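Local coordinates for protein uncharacterized tRNA/rRNA methyltransferase HI_0380 (Haemophilus influenzae, PDB 3ILK) that probably methylates tRNA or rRNA with S-adenosyl-L-methionine as methyl donor, as a dimeric member of the TrmH family of SPOUT-type methyltransferases, at residues A[115-120]-A[140-145]; A[77-82]-A[130-135]. All coordinates share one frame; numbering follows the deposited sequence. Where two conformers were deposited one is given.

Contact 1: residues A[115-120]-A[140-145]. With EDO (1,2-ethanediol), chain C.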
loop_
_atom_site.group_PDB
_atom_site.type_symbol
_atom_site.label_atom_id
_atom_site.label_comp_id
_atom_site.label_asym_id
_atom_site.label_seq_id
_atom_site.Cartn_x
_atom_site.Cartn_y
_atom_site.Cartn_z
ATOM N N ARG A 115 14.623 -24.070 -6.794
ATOM C CA ARG A 115 14.107 -24.305 -8.120
ATOM C C ARG A 115 12.574 -24.270 -8.202
ATOM O O ARG A 115 11.870 -24.866 -7.373
ATOM C CB ARG A 115 14.590 -25.675 -8.571
ATOM C CG ARG A 115 16.099 -25.860 -8.471
ATOM C CD ARG A 115 16.515 -27.321 -8.088
ATOM N NE ARG A 115 16.734 -27.367 -6.633
ATOM C CZ ARG A 115 17.868 -27.734 -6.029
ATOM N NH1 ARG A 115 17.937 -27.702 -4.727
ATOM N NH2 ARG A 115 18.933 -28.115 -6.720
ATOM N N GLU A 116 12.068 -23.596 -9.244
ATOM C CA GLU A 116 10.650 -23.545 -9.562
ATOM C C GLU A 116 10.084 -24.988 -9.632
ATOM O O GLU A 116 10.680 -25.868 -10.227
ATOM C CB GLU A 116 10.489 -22.817 -10.908
ATOM C CG GLU A 116 9.277 -21.867 -11.022
ATOM C CD GLU A 116 9.390 -20.899 -12.203
ATOM O OE1 GLU A 116 10.315 -20.028 -12.209
ATOM O OE2 GLU A 116 8.527 -21.005 -13.133
ATOM N N ARG A 117 8.964 -25.213 -8.950
ATOM C CA ARG A 117 8.249 -26.505 -8.895
ATOM C C ARG A 117 9.093 -27.724 -8.466
ATOM O O ARG A 117 8.749 -28.883 -8.785
ATOM C CB ARG A 117 7.497 -26.811 -10.205
ATOM C CG ARG A 117 6.391 -25.815 -10.569
ATOM C CD ARG A 117 5.044 -26.510 -10.821
ATOM N NE ARG A 117 5.101 -27.624 -11.769
ATOM C CZ ARG A 117 4.231 -28.633 -11.772
ATOM N NH1 ARG A 117 3.257 -28.675 -10.866
ATOM N NH2 ARG A 117 4.335 -29.612 -12.665
ATOM N N ILE A 118 10.173 -27.482 -7.725
ATOM C CA ILE A 118 11.010 -28.560 -7.193
ATOM C C ILE A 118 11.382 -28.202 -5.732
ATOM O O ILE A 118 11.269 -29.024 -4.820
ATOM C CB ILE A 118 12.298 -28.755 -8.053
ATOM C CG1 ILE A 118 11.946 -29.170 -9.499
ATOM C CG2 ILE A 118 13.235 -29.770 -7.382
ATOM C CD1 ILE A 118 13.137 -29.059 -10.468
ATOM N N GLY A 119 11.801 -26.949 -5.553
ATOM C CA GLY A 119 12.256 -26.409 -4.313
ATOM C C GLY A 119 13.680 -26.837 -3.975
ATOM O O GLY A 119 14.463 -27.210 -4.831
ATOM N N LEU A 120 13.937 -26.898 -2.679
ATOM C CA LEU A 120 15.192 -27.313 -2.112
ATOM C C LEU A 120 15.140 -28.757 -1.597
ATOM O O LEU A 120 14.062 -29.315 -1.295
ATOM C CB LEU A 120 15.548 -26.377 -0.916
ATOM C CG LEU A 120 15.601 -24.874 -1.278
ATOM C CD1 LEU A 120 15.688 -24.033 0.027
ATOM C CD2 LEU A 120 16.786 -24.474 -2.202
ATOM N N TYR A 140 -3.432 -22.116 -7.026
ATOM C CA TYR A 140 -2.467 -21.709 -8.058
ATOM C C TYR A 140 -1.344 -20.926 -7.412
ATOM O O TYR A 140 -1.250 -19.708 -7.556
ATOM C CB TYR A 140 -3.170 -20.900 -9.157
ATOM C CG TYR A 140 -2.318 -20.511 -10.343
ATOM C CD1 TYR A 140 -2.186 -21.353 -11.449
ATOM C CD2 TYR A 140 -1.656 -19.279 -10.374
ATOM C CE1 TYR A 140 -1.405 -20.974 -12.559
ATOM C CE2 TYR A 140 -0.882 -18.893 -11.475
ATOM C CZ TYR A 140 -0.756 -19.742 -12.554
ATOM O OH TYR A 140 0.024 -19.337 -13.616
ATOM N N SER A 141 -0.487 -21.633 -6.681
ATOM C CA SER A 141 0.442 -20.991 -5.749
ATOM C C SER A 141 1.887 -20.823 -6.208
ATOM O O SER A 141 2.699 -20.345 -5.446
ATOM C CB SER A 141 0.420 -21.707 -4.385
ATOM O OG SER A 141 0.728 -23.084 -4.535
ATOM N N SER A 142 2.216 -21.167 -7.453
ATOM C CA SER A 142 3.621 -21.085 -7.867
ATOM C C SER A 142 4.001 -19.748 -8.531
ATOM O O SER A 142 3.603 -19.439 -9.651
ATOM C CB SER A 142 4.030 -22.285 -8.735
ATOM O OG SER A 142 5.448 -22.326 -8.859
ATOM N N LEU A 143 4.777 -18.960 -7.800
ATOM C CA LEU A 143 5.344 -17.739 -8.325
ATOM C C LEU A 143 6.486 -18.184 -9.225
ATOM O O LEU A 143 7.221 -19.131 -8.894
ATOM C CB LEU A 143 5.903 -16.909 -7.182
ATOM C CG LEU A 143 5.021 -16.246 -6.087
ATOM C CD1 LEU A 143 4.626 -14.869 -6.577
ATOM C CD2 LEU A 143 3.776 -17.046 -5.612
ATOM N N ASN A 144 6.665 -17.554 -10.371
ATOM C CA ASN A 144 7.950 -17.818 -10.997
ATOM C C ASN A 144 9.061 -17.052 -10.225
ATOM O O ASN A 144 8.788 -16.199 -9.344
ATOM C CB ASN A 144 7.939 -17.516 -12.477
ATOM C CG ASN A 144 8.171 -16.086 -12.753
ATOM O OD1 ASN A 144 8.413 -15.284 -11.831
ATOM N ND2 ASN A 144 8.143 -15.735 -14.024
ATOM N N LEU A 145 10.301 -17.348 -10.580
ATOM C CA LEU A 145 11.458 -16.892 -9.836
ATOM C C LEU A 145 11.496 -15.361 -9.582
ATOM O O LEU A 145 11.589 -14.888 -8.441
ATOM C CB LEU A 145 12.733 -17.403 -10.557
ATOM C CG LEU A 145 14.046 -17.259 -9.791
ATOM C CD1 LEU A 145 13.899 -17.833 -8.397
ATOM C CD2 LEU A 145 15.186 -17.992 -10.526
HETATM C C1 EDO C . 11.793 -19.755 -5.874
HETATM O O1 EDO C . 10.824 -19.264 -4.928
HETATM C C2 EDO C . 11.108 -20.222 -7.178
HETATM O O2 EDO C . 9.734 -19.803 -7.208
#

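Contact 2: residues A[77-82]-A[130-135]. With EDO (1,2-ethanediol), chain D; EDO (1,2-ethanediol), chain C.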
loop_
_atom_site.group_PDB
_atom_site.type_symbol
_atom_site.label_atom_id
_atom_site.label_comp_id
_atom_site.label_asym_id
_atom_site.label_seq_id
_atom_site.Cartn_x
_atom_site.Cartn_y
_atom_site.Cartn_z
ATOM N N LEU A 77 22.630 -16.250 8.974
ATOM C CA LEU A 77 21.171 -16.432 8.930
ATOM C C LEU A 77 20.838 -16.797 7.501
ATOM O O LEU A 77 21.136 -16.049 6.629
ATOM C CB LEU A 77 20.380 -15.173 9.271
ATOM C CG LEU A 77 18.814 -15.158 9.196
ATOM C CD1 LEU A 77 18.125 -16.276 10.012
ATOM C CD2 LEU A 77 18.182 -13.766 9.618
ATOM N N VAL A 78 20.212 -17.946 7.333
ATOM C CA VAL A 78 19.896 -18.511 6.058
ATOM C C VAL A 78 18.380 -18.722 5.982
ATOM O O VAL A 78 17.810 -19.346 6.867
ATOM C CB VAL A 78 20.615 -19.833 5.912
ATOM C CG1 VAL A 78 20.298 -20.494 4.510
ATOM C CG2 VAL A 78 22.139 -19.612 6.076
ATOM N N ILE A 79 17.746 -18.195 4.921
ATOM C CA ILE A 79 16.324 -18.294 4.769
ATOM C C ILE A 79 16.159 -18.963 3.438
ATOM O O ILE A 79 16.697 -18.435 2.420
ATOM C CB ILE A 79 15.624 -16.935 4.647
ATOM C CG1 ILE A 79 15.855 -16.053 5.917
ATOM C CG2 ILE A 79 14.089 -17.107 4.527
ATOM C CD1 ILE A 79 15.605 -16.812 7.122
ATOM N N GLY A 80 15.446 -20.091 3.410
ATOM C CA GLY A 80 15.115 -20.724 2.056
ATOM C C GLY A 80 13.628 -20.607 1.742
ATOM O O GLY A 80 12.774 -20.737 2.625
ATOM N N THR A 81 13.271 -20.342 0.495
ATOM C CA THR A 81 11.865 -20.267 0.173
ATOM C C THR A 81 11.383 -21.721 0.106
ATOM O O THR A 81 12.157 -22.656 -0.212
ATOM C CB THR A 81 11.572 -19.623 -1.214
ATOM O OG1 THR A 81 12.303 -20.345 -2.179
ATOM C CG2 THR A 81 12.000 -18.143 -1.279
ATOM N N SER A 82 10.115 -21.911 0.436
ATOM C CA SER A 82 9.493 -23.212 0.318
ATOM C C SER A 82 7.980 -23.187 0.277
ATOM O O SER A 82 7.341 -22.258 0.793
ATOM C CB SER A 82 9.970 -24.159 1.401
ATOM O OG SER A 82 9.303 -23.977 2.611
ATOM N N TYR A 130 15.078 -20.657 8.672
ATOM C CA TYR A 130 13.641 -20.437 8.535
ATOM C C TYR A 130 13.264 -20.724 7.106
ATOM O O TYR A 130 14.142 -20.752 6.204
ATOM C CB TYR A 130 13.124 -19.024 9.008
ATOM C CG TYR A 130 13.445 -18.701 10.467
ATOM C CD1 TYR A 130 14.623 -18.030 10.785
ATOM C CD2 TYR A 130 12.576 -19.071 11.521
ATOM C CE1 TYR A 130 14.955 -17.735 12.103
ATOM C CE2 TYR A 130 12.899 -18.787 12.866
ATOM C CZ TYR A 130 14.087 -18.118 13.138
ATOM O OH TYR A 130 14.437 -17.803 14.420
ATOM N N HIS A 131 11.986 -21.029 6.909
ATOM C CA HIS A 131 11.515 -21.402 5.567
ATOM C C HIS A 131 10.434 -20.456 5.179
ATOM O O HIS A 131 9.446 -20.306 5.913
ATOM C CB HIS A 131 11.051 -22.836 5.546
ATOM C CG HIS A 131 12.117 -23.785 6.016
ATOM N ND1 HIS A 131 12.250 -24.158 7.337
ATOM C CD2 HIS A 131 13.164 -24.328 5.372
ATOM C CE1 HIS A 131 13.303 -24.939 7.469
ATOM N NE2 HIS A 131 13.875 -25.060 6.289
ATOM N N LEU A 132 10.621 -19.827 4.008
ATOM C CA LEU A 132 9.838 -18.668 3.615
ATOM C C LEU A 132 8.762 -19.057 2.629
ATOM O O LEU A 132 9.056 -19.544 1.542
ATOM C CB LEU A 132 10.759 -17.574 3.063
ATOM C CG LEU A 132 10.068 -16.296 2.521
ATOM C CD1 LEU A 132 9.284 -15.669 3.637
ATOM C CD2 LEU A 132 11.113 -15.289 1.959
ATOM N N ASN A 133 7.503 -18.880 3.027
ATOM C CA ASN A 133 6.434 -19.235 2.118
ATOM C C ASN A 133 5.648 -17.986 1.807
ATOM O O ASN A 133 5.294 -17.217 2.726
ATOM C CB ASN A 133 5.510 -20.311 2.723
ATOM C CG ASN A 133 4.328 -20.613 1.824
ATOM O OD1 ASN A 133 3.210 -20.171 2.083
ATOM N ND2 ASN A 133 4.581 -21.314 0.739
ATOM N N ILE A 134 5.312 -17.808 0.537
ATOM C CA ILE A 134 4.589 -16.620 0.132
ATOM C C ILE A 134 3.106 -16.957 0.061
ATOM O O ILE A 134 2.703 -17.788 -0.780
ATOM C CB ILE A 134 5.070 -16.104 -1.239
ATOM C CG1 ILE A 134 6.581 -15.801 -1.225
ATOM C CG2 ILE A 134 4.269 -14.852 -1.627
ATOM C CD1 ILE A 134 7.180 -15.293 -2.593
ATOM N N PRO A 135 2.288 -16.311 0.911
ATOM C CA PRO A 135 0.863 -16.603 0.877
ATOM C C PRO A 135 0.355 -16.394 -0.561
ATOM O O PRO A 135 0.699 -15.393 -1.214
ATOM C CB PRO A 135 0.271 -15.522 1.764
ATOM C CG PRO A 135 1.392 -15.142 2.666
ATOM C CD PRO A 135 2.584 -15.162 1.787
HETATM C C1 EDO D . 7.615 -19.861 -1.653
HETATM O O1 EDO D . 6.225 -19.590 -1.466
HETATM C C2 EDO D . 7.818 -20.462 -3.040
HETATM O O2 EDO D . 8.350 -19.438 -3.907
HETATM C C1 EDO C . 11.793 -19.755 -5.874
HETATM O O1 EDO C . 10.824 -19.264 -4.928
HETATM C C2 EDO C . 11.108 -20.222 -7.178
HETATM O O2 EDO C . 9.734 -19.803 -7.208
#

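Contact 1: residues A[115-120]-A[140-145]
Glu116 reaches from the loop after strand 109-113 to Leu145 at the start of helix 145-169, joining two loops of the SPOUT (alpha/beta trefoil-knot) methyltransferase fold that in relatives shape the S-adenosyl-L-methionine site. The polar contact is made by OE1, which accepts the N-H of Leu145, with N and OE1 3.1 Å apart. The bond is bent, 144° at the hydrogen, and the amide meets OE1 from above the carboxylate plane. An extended chain beyond CG (chi2 164°) carries the whole carboxylate alongside Asn144, where Glu116 OE1 lies 3.5 Å and OE2 3.6 Å from Asn144 CB. Asn144 itself is the N-cap of the helix, its OD1 taking the N-H of Met147, so a side-chain oxygen from each loop serves an amide of the first turn. Arg26 of the second subunit stands near, in a long, weak ion pair with Glu116 OE2 and a hydrogen bond to Ser142 O. Farther back, Arg115 holds its own loop in shape and makes salt bridges to Glu14 and Glu124. Its NE donates to Gly119 O, which lies close to the guanidinium plane, over 2.9 Å at 161°.

Contact 2: residues A[77-82]-A[130-135]
Ile79 and Tyr130 pair side by side in adjacent parallel strands of the SPOUT-fold sheet, and their side chains lie on the same face as Leu132. From CB, Ile79 divides two ways. Its CG2, anti to the backbone N, packs 3.7 Å from Leu132 CB. The other branch runs through CG1 to CD1, which ends 3.8 Å from Tyr130 CB and near the plane of the ring at its edge. Leu77 CD1 meets that edge too, 4.0 Å from Tyr130 CD1, while Lys101 makes a cation-pi contact with the ring. Helix 95-104 covers this face, with Cys98 against both Ile79 and Leu132.

The backbones are joined in parallel-sheet fashion: Gly80 N donates to Tyr130 O, and Gly80 O receives Leu132 N at 2.7 Å. Ser82 N then reaches Leu132 O from above its carbonyl plane. Past the strand ends a side chain takes over, as Asn133 ND2 donates a hydrogen bond to a lone pair of Ser82 O at 2.9 Å, in both the amide and the carbonyl planes. Ethanediol of chain D, probably from the crystallisation liquor, accepts a hydrogen bond from Ile134 N through O1, 2.8 Å away. Thr81, Ser82 and Ile134 probably line the S-adenosyl-L-methionine site, as in relatives. A small diol held by a backbone N-H here is consistent with a pocket whose main-chain polar groups can grip a ligand.

Contact 2 is buried and built on two neighbouring strands of the central sheet, whereas contact 1 lies at the surface between loops leading into helices 122-126 and 145-169. Segments 130-135 and 140-145 belong to the same connection, from strand 130-132 to helix 145-169. Their chemistry follows: regular main-chain bonds and apolar branches in contact 2, a carboxylate serving a helix start beside the second subunit in contact 1. The centres are 12 Å apart. Leu120 CD1 packs 3.8 Å from Thr81 O, and Leu143 lies against Ile134. One ethanediol, of chain C, touches both contacts, at Leu143 O and Thr81 OG1, through weak bonds, where the cofactor would probably bind between sheet and loops.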